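Local structure of aldo-keto reductase family 1, member B4 (Aldose reductase) (4HBK) at residues 45-50 and 105-110; 75-80 and 287-292. The protein is an aldose reductase of the aldo-keto reductase family, which probably uses NADP(H) to reduce the carbonyl group of sugar aldehydes and related compounds to the alcohol. All coordinates share one frame; numbering follows the deposited sequence.

Interaction 1. Residues 45-50 and 105-110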
ATOM      1  N   SER A  45      15.344  -4.520  -0.781  1.00 10.95           N
ATOM      2  CA  SER A  45      14.667  -4.537   0.518  1.00 15.68           C
ATOM      3  C   SER A  45      13.623  -3.452   0.628  1.00 14.26           C
ATOM      4  O   SER A  45      13.754  -2.376   0.032  1.00  8.14           O
ATOM      5  CB  SER A  45      15.668  -4.341   1.651  1.00 13.69           C
ATOM      6  OG  SER A  45      16.634  -5.377   1.620  1.00 32.38           O
ATOM      7  N   ILE A  46      12.605  -3.728   1.437  1.00 12.41           N
ATOM      8  CA  ILE A  46      11.592  -2.736   1.747  1.00 10.96           C
ATOM      9  C   ILE A  46      11.368  -2.633   3.258  1.00  9.29           C
ATOM     10  O   ILE A  46      11.157  -3.643   3.920  1.00 11.40           O
ATOM     11  CB  ILE A  46      10.263  -3.083   1.038  1.00 13.30           C
ATOM     12  CG1 ILE A  46       9.187  -2.036   1.348  1.00 10.43           C
ATOM     13  CG2 ILE A  46       9.813  -4.492   1.420  1.00 10.33           C
ATOM     14  CD1 ILE A  46       7.930  -2.180   0.494  1.00  8.09           C
ATOM     15  N   PRO A  47      11.406  -1.407   3.804  1.00  9.16           N
ATOM     16  CA  PRO A  47      11.175  -1.148   5.233  1.00  8.33           C
ATOM     17  C   PRO A  47       9.799  -1.621   5.680  1.00  8.35           C
ATOM     18  O   PRO A  47       8.815  -1.392   4.977  1.00  8.61           O
ATOM     19  CB  PRO A  47      11.270   0.374   5.324  1.00 11.26           C
ATOM     20  CG  PRO A  47      12.179   0.754   4.179  1.00  9.28           C
ATOM     21  CD  PRO A  47      11.746  -0.172   3.079  1.00  8.10           C
ATOM     22  N   VAL A  48       9.723  -2.275   6.836  1.00  8.20           N
ATOM     23  CA  VAL A  48       8.482  -2.943   7.230  1.00  8.56           C
ATOM     24  C   VAL A  48       7.397  -1.991   7.739  1.00  9.73           C
ATOM     25  O   VAL A  48       6.258  -2.410   7.977  1.00  9.06           O
ATOM     26  CB  VAL A  48       8.727  -4.060   8.270  1.00 10.19           C
ATOM     27  CG1 VAL A  48       9.506  -5.218   7.636  1.00 12.68           C
ATOM     28  CG2 VAL A  48       9.462  -3.517   9.473  1.00  9.61           C
ATOM     29  N   ILE A  49       7.749  -0.723   7.931  1.00  7.49           N
ATOM     30  CA  ILE A  49       6.735   0.295   8.209  1.00  9.68           C
ATOM     31  C   ILE A  49       6.957   1.510   7.312  1.00  9.71           C
ATOM     32  O   ILE A  49       8.096   1.899   7.054  1.00  9.41           O
ATOM     33  CB  ILE A  49       6.673   0.730   9.709  1.00  7.74           C
ATOM     34  CG1 ILE A  49       5.517   1.723   9.925  1.00  6.59           C
ATOM     35  CG2 ILE A  49       7.994   1.337  10.158  1.00  8.26           C
ATOM     36  CD1 ILE A  49       5.259   2.068  11.411  1.00  9.92           C
ATOM     37  N   GLY A  50       5.860   2.077   6.820  1.00  8.25           N
ATOM     38  CA  GLY A  50       5.917   3.272   6.006  1.00  9.34           C
ATOM     39  C   GLY A  50       4.766   4.187   6.356  1.00  9.81           C
ATOM     40  O   GLY A  50       3.775   3.741   6.944  1.00 10.14           O
ATOM     41  N   ASP A 105      18.180   6.522   0.759  1.00 18.67           N
ATOM     42  CA  ASP A 105      17.839   6.171   2.139  1.00 16.65           C
ATOM     43  C   ASP A 105      16.328   6.016   2.337  1.00 15.89           C
ATOM     44  O   ASP A 105      15.881   5.541   3.372  1.00 14.67           O
ATOM     45  CB  ASP A 105      18.357   7.242   3.107  1.00 18.54           C
ATOM     46  CG  ASP A 105      19.881   7.243   3.229  1.00 24.89           C
ATOM     47  OD1 ASP A 105      20.480   6.147   3.133  1.00 19.40           O
ATOM     48  OD2 ASP A 105      20.468   8.339   3.435  1.00 19.51           O
ATOM     49  N   ILE A 106      15.539   6.439   1.352  1.00 17.06           N
ATOM     50  CA  ILE A 106      14.087   6.415   1.492  1.00 13.60           C
ATOM     51  C   ILE A 106      13.481   5.459   0.481  1.00 14.90           C
ATOM     52  O   ILE A 106      13.958   5.351  -0.650  1.00 11.92           O
ATOM     53  CB  ILE A 106      13.457   7.803   1.256  1.00 12.64           C
ATOM     54  CG1 ILE A 106      14.262   8.885   1.970  1.00 17.07           C
ATOM     55  CG2 ILE A 106      12.006   7.824   1.728  1.00 10.58           C
ATOM     56  CD1 ILE A 106      14.174   8.812   3.483  1.00 17.21           C
ATOM     57  N   PHE A 107      12.419   4.779   0.895  1.00 12.72           N
ATOM     58  CA  PHE A 107      11.662   3.907   0.008  1.00 12.88           C
ATOM     59  C   PHE A 107      10.359   4.606  -0.375  1.00 10.15           C
ATOM     60  O   PHE A 107       9.521   4.868   0.481  1.00 13.12           O
ATOM     61  CB  PHE A 107      11.364   2.592   0.724  1.00 12.26           C
ATOM     62  CG  PHE A 107      10.879   1.498  -0.180  1.00 10.07           C
ATOM     63  CD1 PHE A 107       9.582   1.502  -0.666  1.00  9.42           C
ATOM     64  CD2 PHE A 107      11.716   0.443  -0.518  1.00 11.06           C
ATOM     65  CE1 PHE A 107       9.125   0.470  -1.489  1.00 10.73           C
ATOM     66  CE2 PHE A 107      11.271  -0.586  -1.337  1.00 10.99           C
ATOM     67  CZ  PHE A 107       9.973  -0.570  -1.830  1.00 10.38           C
ATOM     68  N   ILE A 108      10.185   4.905  -1.657  1.00 10.23           N
ATOM     69  CA  ILE A 108       9.009   5.632  -2.121  1.00  8.86           C
ATOM     70  C   ILE A 108       8.119   4.768  -3.011  1.00 10.56           C
ATOM     71  O   ILE A 108       8.556   4.265  -4.050  1.00  8.88           O
ATOM     72  CB  ILE A 108       9.415   6.847  -2.955  1.00  9.88           C
ATOM     73  CG1 ILE A 108      10.397   7.727  -2.176  1.00 10.54           C
ATOM     74  CG2 ILE A 108       8.177   7.616  -3.408  1.00  8.21           C
ATOM     75  CD1 ILE A 108       9.746   8.493  -1.051  1.00 14.38           C
ATOM     76  N   THR A 109       6.860   4.627  -2.619  1.00  8.35           N
ATOM     77  CA  THR A 109       5.893   3.879  -3.404  1.00  8.09           C
ATOM     78  C   THR A 109       4.854   4.808  -3.992  1.00 10.30           C
ATOM     79  O   THR A 109       4.370   5.723  -3.320  1.00 10.88           O
ATOM     80  CB  THR A 109       5.138   2.860  -2.539  1.00 10.12           C
ATOM     81  OG1 THR A 109       6.056   1.865  -2.059  1.00  9.40           O
ATOM     82  CG2 THR A 109       4.023   2.195  -3.346  1.00  7.92           C
ATOM     83  N   SER A 110       4.517   4.585  -5.255  1.00 11.33           N
ATOM     84  CA  SER A 110       3.331   5.207  -5.819  1.00  8.81           C
ATOM     85  C   SER A 110       2.536   4.164  -6.581  1.00 10.11           C
ATOM     86  O   SER A 110       2.946   3.005  -6.682  1.00 10.32           O
ATOM     87  CB  SER A 110       3.660   6.393  -6.718  1.00  8.80           C
ATOM     88  OG  SER A 110       2.451   7.041  -7.102  1.00 12.37           O
TER
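Pro-47, whose ring leans on Phe-107, also offers its carbonyl O to ND1 of His-75 in a hydrogen bond that ties residues 45-50 to the wall of the (beta/alpha)8 barrel. This is the end of the aldo-keto reductase barrel at which its strands begin: strands 38-39 and 45-46 form the N-terminal hairpin that closes it, and Phe-107 stands at the start of strand 107-112. No hydrogen bond links the two segments directly, and the contact is made by the Phe-107 ring and what surrounds it. Ile-46 lies over one face. Its CG1 sits 3.6 Å from the centroid of the Phe-107 ring and only 14° off the normal, a CH-pi contact. With CG1 anti to the backbone N (chi1 -180°) and the chain extended beyond it, CD1 of Ile-46 is carried on across the face to 3.5 Å from Phe-107 CZ. Pro-47 comes in obliquely nearer the root of the ring, its CD 3.6 Å from Phe-107 CD2 and 3.7 Å from Phe-107 CB. His-75 meets the same phenyl group with the two ring planes at about 45°, while Asp-139 and Leu-140 of strand 138-143 also touch it. Phe-107 is thus buried between the hairpin and the neighbouring strands of the barrel. Two oxygens lie close to the plane of its ring, at roughly opposite edges, where the C-H bonds carry slight positive charge: Ser-45 O is 3.4 Å from Phe-107 CE2, and Thr-109 OG1 is 3.4 Å from Phe-107 CE1.

Interaction 2. Residues 75-80 and 287-292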
ATOM      1  N   HIS A  75      10.122   5.184   4.621  1.00  8.91           N
ATOM      2  CA  HIS A  75       9.278   4.550   3.626  1.00  8.95           C
ATOM      3  C   HIS A  75       8.005   5.384   3.546  1.00  8.64           C
ATOM      4  O   HIS A  75       7.365   5.630   4.571  1.00  7.38           O
ATOM      5  CB  HIS A  75       8.985   3.116   4.081  1.00  7.22           C
ATOM      6  CG  HIS A  75       7.960   2.393   3.258  1.00  7.78           C
ATOM      7  ND1 HIS A  75       7.719   1.042   3.408  1.00  7.92           N
ATOM      8  CD2 HIS A  75       7.098   2.827   2.311  1.00 11.61           C
ATOM      9  CE1 HIS A  75       6.766   0.673   2.570  1.00  7.08           C
ATOM     10  NE2 HIS A  75       6.371   1.729   1.891  1.00 11.96           N
ATOM     11  N   LEU A  76       7.656   5.855   2.347  1.00  8.58           N
ATOM     12  CA  LEU A  76       6.420   6.631   2.159  1.00  9.00           C
ATOM     13  C   LEU A  76       5.567   5.959   1.110  1.00  9.12           C
ATOM     14  O   LEU A  76       6.067   5.612   0.045  1.00  8.34           O
ATOM     15  CB  LEU A  76       6.708   8.072   1.719  1.00  8.00           C
ATOM     16  CG  LEU A  76       7.768   8.870   2.480  1.00  9.19           C
ATOM     17  CD1 LEU A  76       8.114  10.177   1.742  1.00 12.10           C
ATOM     18  CD2 LEU A  76       7.278   9.172   3.876  1.00 10.85           C
ATOM     19  N   ASP A  77       4.281   5.780   1.403  1.00  6.99           N
ATOM     20  CA  ASP A  77       3.368   5.126   0.469  1.00 10.01           C
ATOM     21  C   ASP A  77       2.404   6.132  -0.149  1.00  8.75           C
ATOM     22  O   ASP A  77       1.591   6.725   0.552  1.00 10.25           O
ATOM     23  CB  ASP A  77       2.605   3.999   1.165  1.00  7.88           C
ATOM     24  CG  ASP A  77       1.660   3.261   0.234  1.00  7.90           C
ATOM     25  OD1 ASP A  77       2.063   2.235  -0.352  1.00  7.64           O
ATOM     26  OD2 ASP A  77       0.499   3.690   0.092  1.00  8.86           O
ATOM     27  N   CYS A  78       2.498   6.325  -1.461  1.00  8.07           N
ATOM     28  CA  CYS A  78       1.752   7.399  -2.121  1.00 10.44           C
ATOM     29  C   CYS A  78       0.807   6.848  -3.182  1.00 10.72           C
ATOM     30  O   CYS A  78       0.793   5.653  -3.460  1.00  9.00           O
ATOM     31  CB  CYS A  78       2.716   8.411  -2.766  1.00  9.27           C
ATOM     32  SG  CYS A  78       4.098   8.960  -1.706  1.00 13.63           S
ATOM     33  N   ALA A  79       0.011   7.722  -3.780  1.00  8.80           N
ATOM     34  CA  ALA A  79      -0.824   7.302  -4.892  1.00 11.74           C
ATOM     35  C   ALA A  79      -1.275   8.499  -5.710  1.00 13.18           C
ATOM     36  O   ALA A  79      -1.580   9.564  -5.174  1.00  9.75           O
ATOM     37  CB  ALA A  79      -2.022   6.463  -4.412  1.00  8.49           C
ATOM     38  N   TYR A  80      -1.293   8.312  -7.024  1.00 11.76           N
ATOM     39  CA  TYR A  80      -1.700   9.358  -7.937  1.00 15.09           C
ATOM     40  C   TYR A  80      -3.091   9.834  -7.582  1.00 11.26           C
ATOM     41  O   TYR A  80      -3.389  11.022  -7.642  1.00 13.84           O
ATOM     42  CB  TYR A  80      -1.694   8.813  -9.365  1.00 18.70           C
ATOM     43  CG  TYR A  80      -2.086   9.826 -10.412  1.00 19.18           C
ATOM     44  CD1 TYR A  80      -1.119  10.504 -11.142  1.00 24.23           C
ATOM     45  CD2 TYR A  80      -3.423  10.097 -10.682  1.00 18.21           C
ATOM     46  CE1 TYR A  80      -1.473  11.427 -12.114  1.00 30.08           C
ATOM     47  CE2 TYR A  80      -3.786  11.024 -11.647  1.00 21.79           C
ATOM     48  CZ  TYR A  80      -2.809  11.686 -12.359  1.00 25.01           C
ATOM     49  OH  TYR A  80      -3.163  12.604 -13.327  1.00 40.74           O
ATOM     50  N   ILE A 287       4.500  -5.825   5.710  1.00  9.48           N
ATOM     51  CA  ILE A 287       4.843  -4.410   5.776  1.00  8.85           C
ATOM     52  C   ILE A 287       3.578  -3.708   6.238  1.00  8.18           C
ATOM     53  O   ILE A 287       2.484  -4.196   5.981  1.00  9.40           O
ATOM     54  CB  ILE A 287       5.231  -3.871   4.387  1.00 10.30           C
ATOM     55  CG1 ILE A 287       6.520  -4.549   3.883  1.00  9.92           C
ATOM     56  CG2 ILE A 287       5.392  -2.371   4.421  1.00  6.76           C
ATOM     57  CD1 ILE A 287       6.283  -5.601   2.815  1.00  8.31           C
ATOM     58  N   VAL A 288       3.696  -2.586   6.940  1.00  7.09           N
ATOM     59  CA  VAL A 288       2.499  -1.832   7.301  1.00 10.01           C
ATOM     60  C   VAL A 288       2.632  -0.370   6.902  1.00  8.54           C
ATOM     61  O   VAL A 288       3.707   0.222   7.043  1.00 10.96           O
ATOM     62  CB  VAL A 288       2.156  -1.958   8.817  1.00 10.27           C
ATOM     63  CG1 VAL A 288       1.912  -3.427   9.187  1.00 11.12           C
ATOM     64  CG2 VAL A 288       3.261  -1.344   9.681  1.00  8.21           C
ATOM     65  N   VAL A 289       1.538   0.213   6.418  1.00  7.52           N
ATOM     66  CA  VAL A 289       1.537   1.611   6.004  1.00  6.30           C
ATOM     67  C   VAL A 289       0.350   2.357   6.634  1.00 10.37           C
ATOM     68  O   VAL A 289      -0.551   2.818   5.934  1.00  9.51           O
ATOM     69  CB  VAL A 289       1.551   1.752   4.446  1.00  9.04           C
ATOM     70  CG1 VAL A 289       2.876   1.230   3.872  1.00  5.73           C
ATOM     71  CG2 VAL A 289       0.393   0.993   3.821  1.00  7.76           C
ATOM     72  N   PRO A 290       0.362   2.494   7.975  1.00 10.26           N
ATOM     73  CA  PRO A 290      -0.715   3.199   8.677  1.00 12.15           C
ATOM     74  C   PRO A 290      -0.799   4.652   8.217  1.00 12.96           C
ATOM     75  O   PRO A 290       0.227   5.337   8.182  1.00 12.11           O
ATOM     76  CB  PRO A 290      -0.277   3.136  10.145  1.00  7.28           C
ATOM     77  CG  PRO A 290       1.199   2.991  10.090  1.00  9.18           C
ATOM     78  CD  PRO A 290       1.445   2.103   8.891  1.00  7.38           C
ATOM     79  N   LYS A 291      -2.000   5.096   7.860  1.00 12.74           N
ATOM     80  CA  LYS A 291      -2.240   6.471   7.425  1.00 16.20           C
ATOM     81  C   LYS A 291      -2.435   7.403   8.622  1.00 16.94           C
ATOM     82  O   LYS A 291      -3.189   7.100   9.542  1.00 15.39           O
ATOM     83  CB  LYS A 291      -3.502   6.530   6.559  1.00 16.48           C
ATOM     84  CG  LYS A 291      -3.486   5.594   5.368  1.00 25.02           C
ATOM     85  CD  LYS A 291      -4.817   5.609   4.602  1.00 30.86           C
ATOM     86  CE  LYS A 291      -4.766   4.704   3.362  1.00 31.17           C
ATOM     87  NZ  LYS A 291      -4.494   5.471   2.122  1.00 27.60           N
ATOM     88  N   SER A 292      -1.764   8.545   8.610  1.00 19.15           N
ATOM     89  CA  SER A 292      -2.037   9.560   9.615  1.00 17.17           C
ATOM     90  C   SER A 292      -1.488  10.920   9.217  1.00 18.23           C
ATOM     91  O   SER A 292      -0.481  11.018   8.523  1.00 15.77           O
ATOM     92  CB  SER A 292      -1.483   9.146  10.974  1.00 16.57           C
ATOM     93  OG  SER A 292      -1.876  10.083  11.959  1.00 18.58           O
TER
HETATM   94  O   HOH W   1      -1.186   5.344   1.239  1.00 21.81           O
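His-75 and Asp-77 of strand 75-77 face Ile-287 and Val-289 across the interior of the (beta/alpha)8 barrel, where strand 51-52 lies between strand 75-77 and the last strand, 287-288. The apolar part is a small, fully buried cluster without a direct hydrogen bond between the segments. CG1 of Val-289 is its centre. Anti to the carbonyl carbon (chi1 -66°), this methyl enters between two neighbours, 3.9 Å from Asp-77 CB and 4.0 Å from His-75 NE2. CG2 of Ile-287 approaches the far end of the imidazole, 3.8 Å from His-75 CE1, the two side chains crossing at about a right angle. With ND1 engaged by Pro-47 O, CE1 and NE2 are the ring atoms of the histidine that meet the aliphatic groups.

The polar part lies on the catalytic side of the cluster. Asp-77 OD2 forms a salt bridge with Lys-111, predicted to lower the pKa of Tyr-82, the predicted proton donor, and OD1 takes a hydrogen bond from Gln-215 NE2. Lys-111 and Gln-215 thus hold the two carboxylate oxygens, and OD2 has a water besides, as expected for the aspartate of the aldo-keto reductase tetrad. Lys-291 reaches in from the other segment, its NZ hydrogen-bonded to Tyr-82 OH and Thr-53 O. In related reductases the corresponding lysine contacts the 2'-phosphate of NADPH, so a similar role is plausible here. Asp-77 OD2 and Lys-291 NZ stay 5.7 Å apart, and the water spans the gap. It lies 2.6 Å from Asp-77 OD2, to which it can donate a hydrogen bond, and weakly accepts one from Lys-291 NZ at 3.4 Å.

In the fold
From the N terminus the chain runs through the hairpin segment 45-50, then 75-80, and reaches 105-110, where interaction 1 closes a loop with 54 residues between its ends. Interaction 2 opens inside that loop and closes only at 287-292, after 206 intervening residues that carry most of the barrel, so the two contacts cross. Their segments also meet directly: Thr-109 O approaches Cys-78 N at 2.7 Å, and Val-48 O approaches Val-288 N at 2.8 Å, both probable hydrogen bonds. Together, interaction 1 joins the N-terminal hairpin to the start of strand 107-112, and interaction 2 ties an early strand to the last one.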